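Side-chain contacts in glycosylation Associate Protein 2 (Streptococcus agalactiae serotype V, PDB 6OYC), which probably serves, in complex with its partner Gap proteins, the glycosylation and accessory Sec-dependent export of a streptococcal adhesin: residues 29-32 with 33-37; 37-40 with 41-45; 46-49 with 50-54; 79-82 with 83-87; 312-315 with 316-319. All coordinates share one frame; numbering follows the deposited sequence.

How the interactions relate
The first four interactions belong to the region of the N-terminal parallel sheet, two of them on helix 36-52 beside it, and interaction 5 lies on another sheet. Interaction 1 leads from edge strand 26-31 into helix 36-52; interactions 2 and 3 continue along that helix, their centres about 13 Å apart, and interaction 3 reaches its C-terminal end. Interaction 4 leads into strand 86-89 of the same sheet, and its Phe80 packs on Phe39, Glu43, Asn44 and Leu47 of the helix. Interaction 5, on helix 313-318 beside the eight-stranded mixed sheet, has its centre about 18 Å from that of interaction 4. A salt bridge from Glu82 OE1 to Lys317 NZ (2.9 Å) ties the two regions together.

Interaction 1 (29-32 with 33-37); sequences LFIK and PDQIS
A side-chain-to-backbone hydrogen bond joins Gln35 to Lys32 where strand 26-31, at the edge of the parallel sheet, turns into helix 36-52. Gln35, the N-cap residue, reaches back over the turn with its chain extended beyond CG. Its OE1 accepts from Lys32 N at 2.6 Å; the N-H points almost straight at it (165°) and uses a lone pair in the carbonyl plane. In return Gln35 N donates to Lys32 O (2.8 Å), so one residue grips both the N-H and the C=O of the other. Gln35 OE1 also lies 3.4 Å from Ile31 CA. On the inner side Ile31 sets CG1 between the backbone N and the carbonyl carbon (chi1 56°), which carries Ile31 CD1 to 4.3 Å from Ile36 CG1. Ile36 packs further on Ser76 and Leu77. Lys32 bends away to a salt bridge with Glu13. Because the acceptor is a neutral amide oxygen, the reciprocal pair ties the turn together through bonds that need no charged group.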
loop_
_atom_site.group_PDB
_atom_site.type_symbol
_atom_site.label_atom_id
_atom_site.label_comp_id
_atom_site.label_asym_id
_atom_site.label_seq_id
_atom_site.Cartn_x
_atom_site.Cartn_y
_atom_site.Cartn_z
ATOM N N LEU B 29 -1.113 28.208 -11.296
ATOM C CA LEU B 29 -2.278 29.087 -11.238
ATOM C C LEU B 29 -2.354 29.781 -9.882
ATOM O O LEU B 29 -2.092 29.171 -8.845
ATOM C CB LEU B 29 -3.559 28.291 -11.484
ATOM C CG LEU B 29 -3.587 27.476 -12.780
ATOM C CD1 LEU B 29 -4.911 26.707 -12.951
ATOM C CD2 LEU B 29 -3.353 28.400 -13.956
ATOM N N PHE B 30 -2.715 31.062 -9.893
ATOM C CA PHE B 30 -2.827 31.840 -8.668
ATOM C C PHE B 30 -4.079 32.698 -8.679
ATOM O O PHE B 30 -4.323 33.418 -9.652
ATOM C CB PHE B 30 -1.630 32.757 -8.480
ATOM C CG PHE B 30 -1.760 33.635 -7.287
ATOM C CD1 PHE B 30 -1.619 33.105 -6.009
ATOM C CD2 PHE B 30 -2.058 34.985 -7.428
ATOM C CE1 PHE B 30 -1.758 33.915 -4.888
ATOM C CE2 PHE B 30 -2.187 35.800 -6.323
ATOM C CZ PHE B 30 -2.040 35.266 -5.044
ATOM N N ILE B 31 -4.846 32.653 -7.587
ATOM C CA ILE B 31 -5.963 33.568 -7.379
ATOM C C ILE B 31 -5.935 34.079 -5.943
ATOM O O ILE B 31 -5.560 33.363 -5.008
ATOM C CB ILE B 31 -7.338 32.927 -7.675
ATOM C CG1 ILE B 31 -7.539 31.664 -6.844
ATOM C CG2 ILE B 31 -7.499 32.635 -9.156
ATOM C CD1 ILE B 31 -8.901 31.021 -7.047
ATOM N N LYS B 32 -6.341 35.337 -5.779
ATOM C CA LYS B 32 -6.565 35.881 -4.459
ATOM C C LYS B 32 -7.792 35.214 -3.846
ATOM O O LYS B 32 -8.654 34.701 -4.562
ATOM C CB LYS B 32 -6.745 37.399 -4.532
ATOM C CG LYS B 32 -5.535 38.150 -5.084
ATOM C CD LYS B 32 -4.464 38.345 -4.014
ATOM C CE LYS B 32 -3.753 39.692 -4.152
ATOM N NZ LYS B 32 -3.289 40.163 -2.806
ATOM N N PRO B 33 -7.877 35.182 -2.518
ATOM C CA PRO B 33 -9.019 34.513 -1.879
ATOM C C PRO B 33 -10.364 35.093 -2.279
ATOM O O PRO B 33 -11.359 34.360 -2.311
ATOM C CB PRO B 33 -8.734 34.712 -0.383
ATOM C CG PRO B 33 -7.256 34.853 -0.300
ATOM C CD PRO B 33 -6.871 35.617 -1.533
ATOM N N ASP B 34 -10.427 36.383 -2.605
ATOM C CA ASP B 34 -11.660 36.996 -3.088
ATOM C C ASP B 34 -11.960 36.675 -4.547
ATOM O O ASP B 34 -12.956 37.176 -5.076
ATOM C CB ASP B 34 -11.573 38.508 -2.928
ATOM C CG ASP B 34 -10.284 39.056 -3.506
ATOM O OD1 ASP B 34 -10.205 39.212 -4.748
ATOM O OD2 ASP B 34 -9.325 39.269 -2.722
ATOM N N GLN B 35 -11.130 35.879 -5.224
ATOM C CA GLN B 35 -11.338 35.572 -6.634
ATOM C C GLN B 35 -11.906 34.186 -6.850
ATOM O O GLN B 35 -12.026 33.754 -7.999
ATOM C CB GLN B 35 -10.028 35.698 -7.411
ATOM C CG GLN B 35 -9.468 37.082 -7.505
ATOM C CD GLN B 35 -8.216 37.105 -8.351
ATOM O OE1 GLN B 35 -7.143 36.677 -7.913
ATOM N NE2 GLN B 35 -8.349 37.576 -9.580
ATOM N N ILE B 36 -12.251 33.479 -5.776
ATOM C CA ILE B 36 -12.671 32.086 -5.898
ATOM C C ILE B 36 -13.890 31.958 -6.803
ATOM O O ILE B 36 -13.982 31.024 -7.618
ATOM C CB ILE B 36 -12.936 31.501 -4.505
ATOM C CG1 ILE B 36 -11.615 31.364 -3.765
ATOM C CG2 ILE B 36 -13.627 30.146 -4.624
ATOM C CD1 ILE B 36 -11.762 30.763 -2.382
ATOM N N SER B 37 -14.837 32.902 -6.682
ATOM C CA SER B 37 -16.085 32.812 -7.430
ATOM C C SER B 37 -15.832 32.914 -8.932
ATOM O O SER B 37 -16.389 32.139 -9.721
ATOM C CB SER B 37 -17.061 33.906 -6.971
ATOM O OG SER B 37 -18.161 33.990 -7.868
#

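Interaction 2 (37-40 with 41-45); sequences SDFV and TTENN
Val40, Phe39 and Thr41 carry most of this contact between successive turns of helix 36-52. Phe39 turns CG away from its own N (chi1 175°), laying the ring alongside Glu43, which points the same way. Glu43 CB sits over one ring face, 4.0 Å from the centroid and 21° off the normal, in a CH-pi contact. The Glu43 chain then bends at chi2, and its carboxylate ends within 7° of parallel to the ring. OE1 of that carboxylate makes a salt bridge to Arg58. Phe80 meets the Phe39 ring edge to face and also packs on Glu43.

Val40 lies beside Asn44, its CG1 3.7 Å from Asn44 ND2, while Val40 O accepts the helical bond from Asn44 N. On the outer side Thr41 OG1 is hydrogen-bonded to a water at 2.6 Å; this water donates to Ser37 O (2.8 Å) and bonds to Ser37 OG as well. Ser37 O therefore takes this water as well as Thr41 N. At the next residue, Thr42 N makes a nearly straight bond to Asp38 O (2.9 Å), and Thr42 OG1 adds a weak bond to the same oxygen. Burial beside the rings of Phe39 and Phe80 would by itself disfavour a charge on Glu43, and the salt bridge to Arg58 probably offsets that cost.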
loop_
_atom_site.group_PDB
_atom_site.type_symbol
_atom_site.label_atom_id
_atom_site.label_comp_id
_atom_site.label_asym_id
_atom_site.label_seq_id
_atom_site.Cartn_x
_atom_site.Cartn_y
_atom_site.Cartn_z
ATOM N N SER B 37 -14.837 32.902 -6.682
ATOM C CA SER B 37 -16.085 32.812 -7.430
ATOM C C SER B 37 -15.832 32.914 -8.932
ATOM O O SER B 37 -16.389 32.139 -9.721
ATOM C CB SER B 37 -17.061 33.906 -6.971
ATOM O OG SER B 37 -18.161 33.990 -7.868
ATOM N N ASP B 38 -15.002 33.874 -9.346
ATOM C CA ASP B 38 -14.583 33.921 -10.746
ATOM C C ASP B 38 -13.999 32.586 -11.192
ATOM O O ASP B 38 -14.329 32.089 -12.277
ATOM C CB ASP B 38 -13.570 35.040 -10.970
ATOM C CG ASP B 38 -14.179 36.410 -10.785
ATOM O OD1 ASP B 38 -15.415 36.516 -10.925
ATOM O OD2 ASP B 38 -13.435 37.378 -10.496
ATOM N N PHE B 39 -13.166 31.966 -10.352
ATOM C CA PHE B 39 -12.592 30.682 -10.738
ATOM C C PHE B 39 -13.683 29.639 -10.972
ATOM O O PHE B 39 -13.642 28.898 -11.961
ATOM C CB PHE B 39 -11.589 30.191 -9.688
ATOM C CG PHE B 39 -11.064 28.817 -9.980
ATOM C CD1 PHE B 39 -10.007 28.637 -10.864
ATOM C CD2 PHE B 39 -11.672 27.703 -9.430
ATOM C CE1 PHE B 39 -9.536 27.368 -11.156
ATOM C CE2 PHE B 39 -11.205 26.417 -9.726
ATOM C CZ PHE B 39 -10.144 26.252 -10.590
ATOM N N VAL B 40 -14.666 29.551 -10.067
ATOM C CA VAL B 40 -15.741 28.563 -10.235
ATOM C C VAL B 40 -16.412 28.703 -11.605
ATOM O O VAL B 40 -16.653 27.708 -12.307
ATOM C CB VAL B 40 -16.778 28.694 -9.106
ATOM C CG1 VAL B 40 -17.903 27.702 -9.324
ATOM C CG2 VAL B 40 -16.123 28.495 -7.746
ATOM N N THR B 41 -16.715 29.940 -12.007
ATOM C CA THR B 41 -17.320 30.175 -13.315
ATOM C C THR B 41 -16.369 29.786 -14.443
ATOM O O THR B 41 -16.731 29.000 -15.327
ATOM C CB THR B 41 -17.727 31.648 -13.432
ATOM O OG1 THR B 41 -18.778 31.931 -12.498
ATOM C CG2 THR B 41 -18.163 31.993 -14.867
ATOM N N THR B 42 -15.145 30.324 -14.431
ATOM C CA THR B 42 -14.178 30.011 -15.487
ATOM C C THR B 42 -13.896 28.518 -15.583
ATOM O O THR B 42 -13.861 27.954 -16.683
ATOM C CB THR B 42 -12.875 30.762 -15.253
ATOM O OG1 THR B 42 -13.136 32.167 -15.309
ATOM C CG2 THR B 42 -11.896 30.426 -16.349
ATOM N N GLU B 43 -13.697 27.855 -14.450
ATOM C CA GLU B 43 -13.379 26.435 -14.507
ATOM C C GLU B 43 -14.568 25.626 -15.006
ATOM O O GLU B 43 -14.410 24.719 -15.830
ATOM C CB GLU B 43 -12.916 25.949 -13.137
ATOM C CG GLU B 43 -12.381 24.534 -13.128
ATOM C CD GLU B 43 -11.108 24.334 -13.981
ATOM O OE1 GLU B 43 -10.454 25.320 -14.382
ATOM O OE2 GLU B 43 -10.758 23.165 -14.229
ATOM N N ASN B 44 -15.768 25.936 -14.522
ATOM C CA ASN B 44 -16.944 25.216 -14.996
ATOM C C ASN B 44 -17.215 25.502 -16.476
ATOM O O ASN B 44 -17.603 24.604 -17.226
ATOM C CB ASN B 44 -18.161 25.568 -14.129
ATOM C CG ASN B 44 -18.224 24.743 -12.837
ATOM O OD1 ASN B 44 -17.622 23.674 -12.735
ATOM N ND2 ASN B 44 -18.944 25.245 -11.851
ATOM N N ASN B 45 -17.019 26.741 -16.922
ATOM C CA ASN B 45 -17.084 26.994 -18.355
ATOM C C ASN B 45 -16.107 26.085 -19.091
ATOM O O ASN B 45 -16.493 25.358 -20.017
ATOM C CB ASN B 45 -16.792 28.467 -18.653
ATOM C CG ASN B 45 -17.998 29.355 -18.419
ATOM O OD1 ASN B 45 -19.116 28.864 -18.230
ATOM N ND2 ASN B 45 -17.782 30.674 -18.418
HETATM O O HOH W 1 -19.216 32.051 -9.951
#

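Interaction 3 (46-49 with 50-54); sequences YLTS and SKLLQ
Ser50 OG lies over one face of the Tyr46 ring, 3.6 Å from Tyr46 CE1 and displaced toward the rim. Two hydrogen bonds join the same residues: Ser50 N (2.9 Å) and Ser50 OG (3.0 Å) both donate to Tyr46 O, reaching it from opposite faces of its carbonyl plane. The hydroxyl can bend back to that oxygen because OG stands beside its own N, anti to the carbonyl carbon (chi1 -70°). The phenol OH of Tyr46 bonds to Arg58 N, and Pro57 packs against both Tyr46 and Ser50, so the loop after the helix covers this side.

Among the backbone bonds, Leu53 N to Ser49 O is bent (3.2 Å, 136°), and Leu52 N adds a weak bond to the same oxygen, with Leu53 CG 3.3 Å from Ser49 O. The bends lead into a Schellman motif that ends helix 36-52, with Gln54 as the C-prime residue at positive phi. Its outer bond runs from Lys55 N to Ser50 O, and its inner one, Gln54 N to Lys51 O, is weak at 3.4 Å.

Apolar contact is slight. Thr48 and Leu52 lie side by side on the exposed surface, Thr48 CG2 4.2 Å from Leu52 CD1, while Thr48 OG1 bonds back to Asn44 O.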
loop_
_atom_site.group_PDB
_atom_site.type_symbol
_atom_site.label_atom_id
_atom_site.label_comp_id
_atom_site.label_asym_id
_atom_site.label_seq_id
_atom_site.Cartn_x
_atom_site.Cartn_y
_atom_site.Cartn_z
ATOM N N TYR B 46 -14.843 26.072 -18.646
ATOM C CA TYR B 46 -13.842 25.218 -19.281
ATOM C C TYR B 46 -14.268 23.753 -19.271
ATOM O O TYR B 46 -14.140 23.059 -20.285
ATOM C CB TYR B 46 -12.482 25.397 -18.598
ATOM C CG TYR B 46 -11.429 24.437 -19.095
ATOM C CD1 TYR B 46 -10.968 24.487 -20.420
ATOM C CD2 TYR B 46 -10.902 23.470 -18.257
ATOM C CE1 TYR B 46 -10.009 23.594 -20.879
ATOM C CE2 TYR B 46 -9.930 22.575 -18.708
ATOM C CZ TYR B 46 -9.489 22.640 -20.014
ATOM O OH TYR B 46 -8.534 21.743 -20.444
ATOM N N LEU B 47 -14.797 23.265 -18.147
ATOM C CA LEU B 47 -15.220 21.865 -18.097
ATOM C C LEU B 47 -16.385 21.601 -19.045
ATOM O O LEU B 47 -16.408 20.575 -19.739
ATOM C CB LEU B 47 -15.613 21.471 -16.679
ATOM C CG LEU B 47 -14.499 21.376 -15.634
ATOM C CD1 LEU B 47 -15.122 21.182 -14.254
ATOM C CD2 LEU B 47 -13.473 20.261 -15.951
ATOM N N THR B 48 -17.372 22.505 -19.067
ATOM C CA THR B 48 -18.501 22.358 -19.982
ATOM C C THR B 48 -18.019 22.324 -21.427
ATOM O O THR B 48 -18.313 21.387 -22.177
ATOM C CB THR B 48 -19.504 23.501 -19.777
ATOM O OG1 THR B 48 -20.049 23.421 -18.456
ATOM C CG2 THR B 48 -20.646 23.412 -20.796
ATOM N N SER B 49 -17.272 23.354 -21.827
ATOM C CA SER B 49 -16.700 23.389 -23.166
ATOM C C SER B 49 -15.986 22.082 -23.495
ATOM O O SER B 49 -16.278 21.446 -24.514
ATOM C CB SER B 49 -15.761 24.586 -23.285
ATOM O OG SER B 49 -15.070 24.543 -24.515
ATOM N N SER B 50 -15.094 21.630 -22.607
ATOM C CA SER B 50 -14.331 20.404 -22.855
ATOM C C SER B 50 -15.235 19.225 -23.190
ATOM O O SER B 50 -14.976 18.491 -24.148
ATOM C CB SER B 50 -13.461 20.057 -21.644
ATOM O OG SER B 50 -12.393 20.974 -21.505
ATOM N N LYS B 51 -16.298 19.020 -22.404
ATOM C CA LYS B 51 -17.121 17.834 -22.604
ATOM C C LYS B 51 -17.887 17.913 -23.922
ATOM O O LYS B 51 -18.154 16.877 -24.545
ATOM C CB LYS B 51 -18.070 17.613 -21.427
ATOM C CG LYS B 51 -19.257 16.709 -21.761
ATOM C CD LYS B 51 -19.738 15.883 -20.572
ATOM C CE LYS B 51 -21.266 15.763 -20.583
ATOM N NZ LYS B 51 -21.819 15.005 -19.427
ATOM N N LEU B 52 -18.207 19.117 -24.393
ATOM C CA LEU B 52 -18.879 19.226 -25.681
ATOM C C LEU B 52 -17.938 19.010 -26.859
ATOM O O LEU B 52 -18.410 18.709 -27.960
ATOM C CB LEU B 52 -19.575 20.578 -25.807
ATOM C CG LEU B 52 -20.791 20.691 -24.872
ATOM C CD1 LEU B 52 -21.273 22.135 -24.715
ATOM C CD2 LEU B 52 -21.928 19.766 -25.315
ATOM N N LEU B 53 -16.628 19.152 -26.654
ATOM C CA LEU B 53 -15.645 18.899 -27.698
ATOM C C LEU B 53 -15.014 17.522 -27.577
ATOM O O LEU B 53 -14.044 17.239 -28.283
ATOM C CB LEU B 53 -14.546 19.962 -27.681
ATOM C CG LEU B 53 -14.927 21.432 -27.525
ATOM C CD1 LEU B 53 -13.732 22.301 -27.850
ATOM C CD2 LEU B 53 -16.119 21.803 -28.394
ATOM N N GLN B 54 -15.538 16.669 -26.695
ATOM C CA GLN B 54 -14.942 15.376 -26.377
ATOM C C GLN B 54 -13.423 15.475 -26.232
ATOM O O GLN B 54 -12.683 14.591 -26.670
ATOM C CB GLN B 54 -15.351 14.343 -27.429
ATOM C CG GLN B 54 -16.854 14.343 -27.697
ATOM C CD GLN B 54 -17.268 13.317 -28.733
ATOM O OE1 GLN B 54 -17.555 13.661 -29.881
ATOM N NE2 GLN B 54 -17.303 12.052 -28.333
#

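Interaction 4 (79-82 with 83-87); sequences SFFE and VYEVF
Glu82 to Glu85 form a type II beta turn, closed by the bond from Glu85 N to Glu82 O (3.2 Å), with Tyr84 at positive phi in the third position. The turn delivers the chain into strand 86-89 of the parallel sheet. Inside it, Glu85 turns CG away from its carbonyl carbon (chi1 -70°) and runs on extended, so that the carboxylate returns to the start of the turn. There Glu85 OE1 accepts from Glu82 N at 3.2 Å along a nearly straight N-H (174°), although the donor comes from above the carboxylate plane. Both the N-H and the C=O of Glu82 are therefore held by one residue, and a buried carboxylate oxygen gains a backbone donor.

Glu85 OE1 also meets the edge of the Phe81 ring, 3.8 Å from Phe81 CD1; ring and carboxylate are turned 77° apart. This edge carries the ring's hydrogens, a plausible electrostatic match for the oxygen. Phe81 CB reaches Val86 CG2 at 4.3 Å, and both residues pack on strand 62-65.

The two glutamates run side by side, but their carboxylates are turned nearly at right angles to each other and separate at their ends. Glu82 bends at chi2 toward Lys317, with which its OE1 forms a salt bridge. A water receives the N-H of Val83 (2.8 Å from its N) and donates weakly to that same Glu82 OE1.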
loop_
_atom_site.group_PDB
_atom_site.type_symbol
_atom_site.label_atom_id
_atom_site.label_comp_id
_atom_site.label_asym_id
_atom_site.label_seq_id
_atom_site.Cartn_x
_atom_site.Cartn_y
_atom_site.Cartn_z
ATOM N N SER B 79 -15.827 20.751 -5.391
ATOM C CA SER B 79 -16.129 19.914 -6.547
ATOM C C SER B 79 -14.899 19.641 -7.406
ATOM O O SER B 79 -14.900 18.679 -8.181
ATOM C CB SER B 79 -17.223 20.563 -7.410
ATOM O OG SER B 79 -16.708 21.676 -8.144
ATOM N N PHE B 80 -13.851 20.461 -7.293
ATOM C CA PHE B 80 -12.729 20.404 -8.219
ATOM C C PHE B 80 -11.533 19.598 -7.715
ATOM O O PHE B 80 -10.588 19.416 -8.481
ATOM C CB PHE B 80 -12.254 21.829 -8.555
ATOM C CG PHE B 80 -13.331 22.710 -9.121
ATOM C CD1 PHE B 80 -13.746 22.561 -10.447
ATOM C CD2 PHE B 80 -13.936 23.689 -8.331
ATOM C CE1 PHE B 80 -14.753 23.372 -10.969
ATOM C CE2 PHE B 80 -14.940 24.502 -8.852
ATOM C CZ PHE B 80 -15.350 24.344 -10.175
ATOM N N PHE B 81 -11.524 19.129 -6.466
ATOM C CA PHE B 81 -10.326 18.514 -5.900
ATOM C C PHE B 81 -10.681 17.283 -5.078
ATOM O O PHE B 81 -11.706 17.254 -4.394
ATOM C CB PHE B 81 -9.541 19.516 -5.031
ATOM C CG PHE B 81 -8.927 20.634 -5.826
ATOM C CD1 PHE B 81 -7.752 20.427 -6.555
ATOM C CD2 PHE B 81 -9.548 21.884 -5.887
ATOM C CE1 PHE B 81 -7.201 21.447 -7.322
ATOM C CE2 PHE B 81 -9.005 22.909 -6.634
ATOM C CZ PHE B 81 -7.823 22.691 -7.366
ATOM N N GLU B 82 -9.818 16.277 -5.150
ATOM C CA GLU B 82 -9.973 15.015 -4.444
ATOM C C GLU B 82 -9.269 15.085 -3.098
ATOM O O GLU B 82 -8.468 15.980 -2.835
ATOM C CB GLU B 82 -9.387 13.861 -5.269
ATOM C CG GLU B 82 -10.059 13.662 -6.604
ATOM C CD GLU B 82 -11.490 13.185 -6.441
ATOM O OE1 GLU B 82 -11.688 12.082 -5.866
ATOM O OE2 GLU B 82 -12.411 13.917 -6.868
ATOM N N VAL B 83 -9.541 14.091 -2.254
ATOM C CA VAL B 83 -8.813 13.993 -0.999
ATOM C C VAL B 83 -7.294 13.937 -1.248
ATOM O O VAL B 83 -6.822 13.489 -2.305
ATOM C CB VAL B 83 -9.300 12.770 -0.204
ATOM C CG1 VAL B 83 -10.727 13.028 0.327
ATOM C CG2 VAL B 83 -9.243 11.505 -1.074
ATOM N N TYR B 84 -6.533 14.421 -0.261
ATOM C CA TYR B 84 -5.064 14.467 -0.285
ATOM C C TYR B 84 -4.493 15.376 -1.363
ATOM O O TYR B 84 -3.266 15.497 -1.459
ATOM C CB TYR B 84 -4.463 13.067 -0.456
ATOM C CG TYR B 84 -4.937 12.129 0.613
ATOM C CD1 TYR B 84 -4.591 12.344 1.941
ATOM C CD2 TYR B 84 -5.751 11.048 0.306
ATOM C CE1 TYR B 84 -5.025 11.493 2.942
ATOM C CE2 TYR B 84 -6.193 10.199 1.295
ATOM C CZ TYR B 84 -5.836 10.436 2.622
ATOM O OH TYR B 84 -6.278 9.598 3.627
ATOM N N GLU B 85 -5.349 16.026 -2.160
ATOM C CA GLU B 85 -4.883 16.992 -3.148
ATOM C C GLU B 85 -4.823 18.404 -2.598
ATOM O O GLU B 85 -4.468 19.330 -3.328
ATOM C CB GLU B 85 -5.770 16.967 -4.398
ATOM C CG GLU B 85 -5.607 15.695 -5.219
ATOM C CD GLU B 85 -6.361 15.739 -6.549
ATOM O OE1 GLU B 85 -7.140 16.695 -6.784
ATOM O OE2 GLU B 85 -6.185 14.792 -7.346
ATOM N N VAL B 86 -5.169 18.601 -1.334
ATOM C CA VAL B 86 -5.251 19.930 -0.750
ATOM C C VAL B 86 -4.104 20.091 0.232
ATOM O O VAL B 86 -3.762 19.153 0.969
ATOM C CB VAL B 86 -6.621 20.150 -0.074
ATOM C CG1 VAL B 86 -6.705 21.542 0.569
ATOM C CG2 VAL B 86 -7.719 19.962 -1.112
ATOM N N PHE B 87 -3.501 21.282 0.239
ATOM C CA PHE B 87 -2.318 21.526 1.048
ATOM C C PHE B 87 -2.470 22.806 1.851
ATOM O O PHE B 87 -2.959 23.820 1.343
ATOM C CB PHE B 87 -1.074 21.570 0.145
ATOM C CG PHE B 87 -0.781 20.255 -0.485
ATOM C CD1 PHE B 87 -1.464 19.853 -1.632
ATOM C CD2 PHE B 87 0.143 19.387 0.085
ATOM C CE1 PHE B 87 -1.227 18.610 -2.213
ATOM C CE2 PHE B 87 0.395 18.149 -0.493
ATOM C CZ PHE B 87 -0.294 17.757 -1.650
HETATM O O HOH W 2 -11.863 12.748 -3.159
#

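Interaction 5 (312-315 with 316-319); sequences GFWM and MKSM
Helix 313-318 is the short crossover helix of a beta-alpha-beta unit between strands 297-301 and 323-327, and this contact runs its whole length. Gly312, the N-cap residue with positive phi, starts it: Gly312 O accepts from Met316 N at 3.1 Å. On one flank Lys317 lies alongside both Phe313 and Trp314. Its CD is 3.6 Å from Phe313 CE2 and 4.0 Å from Trp314 CZ3, meeting both rings obliquely. The two rings also meet each other, with Phe313 CD2 3.7 Å above the centre of the indole face. The outer methylenes of Lys317, CD and CE, thus lie against aromatic carbon while its ammonium group turns off at chi4 to the salt bridge with Glu82.

Further along, Ser318 holds OG over its own backbone, flanked by N and C (chi1 64°), and OG donates to Met315 O at 2.6 Å. The same oxygen takes a weak bond from Ser318 N. The methionines pack on one another: Met315 CE touches Met316 SD at 3.7 Å, and Met319 CE lies 4.2 Å from Met315 CG. Met316 faces the sheet, touching Thr298 and Tyr300 of strand 297-301 and Phe323 and Leu325 of strand 323-327, while Phe502, Thr503 and Tyr506 of helix 495-514 pack against the three methionines.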
loop_
_atom_site.group_PDB
_atom_site.type_symbol
_atom_site.label_atom_id
_atom_site.label_comp_id
_atom_site.label_asym_id
_atom_site.label_seq_id
_atom_site.Cartn_x
_atom_site.Cartn_y
_atom_site.Cartn_z
ATOM N N GLY B 312 -8.061 -2.794 -5.958
ATOM C CA GLY B 312 -9.458 -2.477 -5.726
ATOM C C GLY B 312 -9.777 -1.032 -5.440
ATOM O O GLY B 312 -10.814 -0.756 -4.832
ATOM N N PHE B 313 -8.925 -0.096 -5.862
ATOM C CA PHE B 313 -9.221 1.323 -5.687
ATOM C C PHE B 313 -10.526 1.710 -6.376
ATOM O O PHE B 313 -11.428 2.289 -5.763
ATOM C CB PHE B 313 -8.071 2.161 -6.237
ATOM C CG PHE B 313 -8.274 3.652 -6.097
ATOM C CD1 PHE B 313 -8.068 4.283 -4.878
ATOM C CD2 PHE B 313 -8.661 4.416 -7.186
ATOM C CE1 PHE B 313 -8.232 5.648 -4.744
ATOM C CE2 PHE B 313 -8.841 5.789 -7.067
ATOM C CZ PHE B 313 -8.625 6.407 -5.840
ATOM N N TRP B 314 -10.635 1.425 -7.668
ATOM C CA TRP B 314 -11.798 1.915 -8.391
ATOM C C TRP B 314 -13.071 1.200 -7.952
ATOM O O TRP B 314 -14.140 1.816 -7.886
ATOM C CB TRP B 314 -11.563 1.778 -9.888
ATOM C CG TRP B 314 -10.509 2.706 -10.356
ATOM C CD1 TRP B 314 -9.264 2.376 -10.835
ATOM C CD2 TRP B 314 -10.586 4.134 -10.390
ATOM N NE1 TRP B 314 -8.567 3.517 -11.159
ATOM C CE2 TRP B 314 -9.354 4.608 -10.899
ATOM C CE3 TRP B 314 -11.570 5.058 -10.028
ATOM C CZ2 TRP B 314 -9.084 5.962 -11.062
ATOM C CZ3 TRP B 314 -11.305 6.409 -10.197
ATOM C CH2 TRP B 314 -10.068 6.849 -10.715
ATOM N N MET B 315 -12.976 -0.087 -7.620
ATOM C CA MET B 315 -14.154 -0.808 -7.153
ATOM C C MET B 315 -14.686 -0.214 -5.860
ATOM O O MET B 315 -15.900 -0.052 -5.697
ATOM C CB MET B 315 -13.818 -2.282 -6.958
ATOM C CG MET B 315 -14.911 -3.077 -6.275
ATOM S SD MET B 315 -14.349 -4.759 -5.976
ATOM C CE MET B 315 -13.285 -4.526 -4.553
ATOM N N MET B 316 -13.791 0.120 -4.925
ATOM C CA MET B 316 -14.232 0.675 -3.651
ATOM C C MET B 316 -14.620 2.138 -3.775
ATOM O O MET B 316 -15.443 2.626 -2.991
ATOM C CB MET B 316 -13.143 0.511 -2.592
ATOM C CG MET B 316 -12.740 -0.927 -2.363
ATOM S SD MET B 316 -14.152 -1.991 -1.951
ATOM C CE MET B 316 -14.412 -1.517 -0.240
ATOM N N LYS B 317 -14.048 2.852 -4.746
ATOM C CA LYS B 317 -14.478 4.226 -4.972
ATOM C C LYS B 317 -15.905 4.278 -5.507
ATOM O O LYS B 317 -16.642 5.232 -5.226
ATOM C CB LYS B 317 -13.518 4.927 -5.931
ATOM C CG LYS B 317 -13.447 6.441 -5.747
ATOM C CD LYS B 317 -12.151 7.011 -6.332
ATOM C CE LYS B 317 -12.281 8.488 -6.740
ATOM N NZ LYS B 317 -12.751 9.427 -5.688
ATOM N N SER B 318 -16.318 3.253 -6.255
ATOM C CA SER B 318 -17.634 3.266 -6.876
ATOM C C SER B 318 -18.757 3.063 -5.867
ATOM O O SER B 318 -19.906 3.418 -6.156
ATOM C CB SER B 318 -17.702 2.198 -7.967
ATOM O OG SER B 318 -17.571 0.909 -7.411
ATOM N N MET B 319 -18.455 2.516 -4.693
ATOM C CA MET B 319 -19.463 2.315 -3.664
ATOM C C MET B 319 -19.861 3.600 -2.955
ATOM O O MET B 319 -20.750 3.545 -2.098
ATOM C CB MET B 319 -18.953 1.311 -2.635
ATOM C CG MET B 319 -18.325 0.086 -3.256
ATOM S SD MET B 319 -19.514 -1.245 -3.415
ATOM C CE MET B 319 -18.651 -2.378 -4.520
#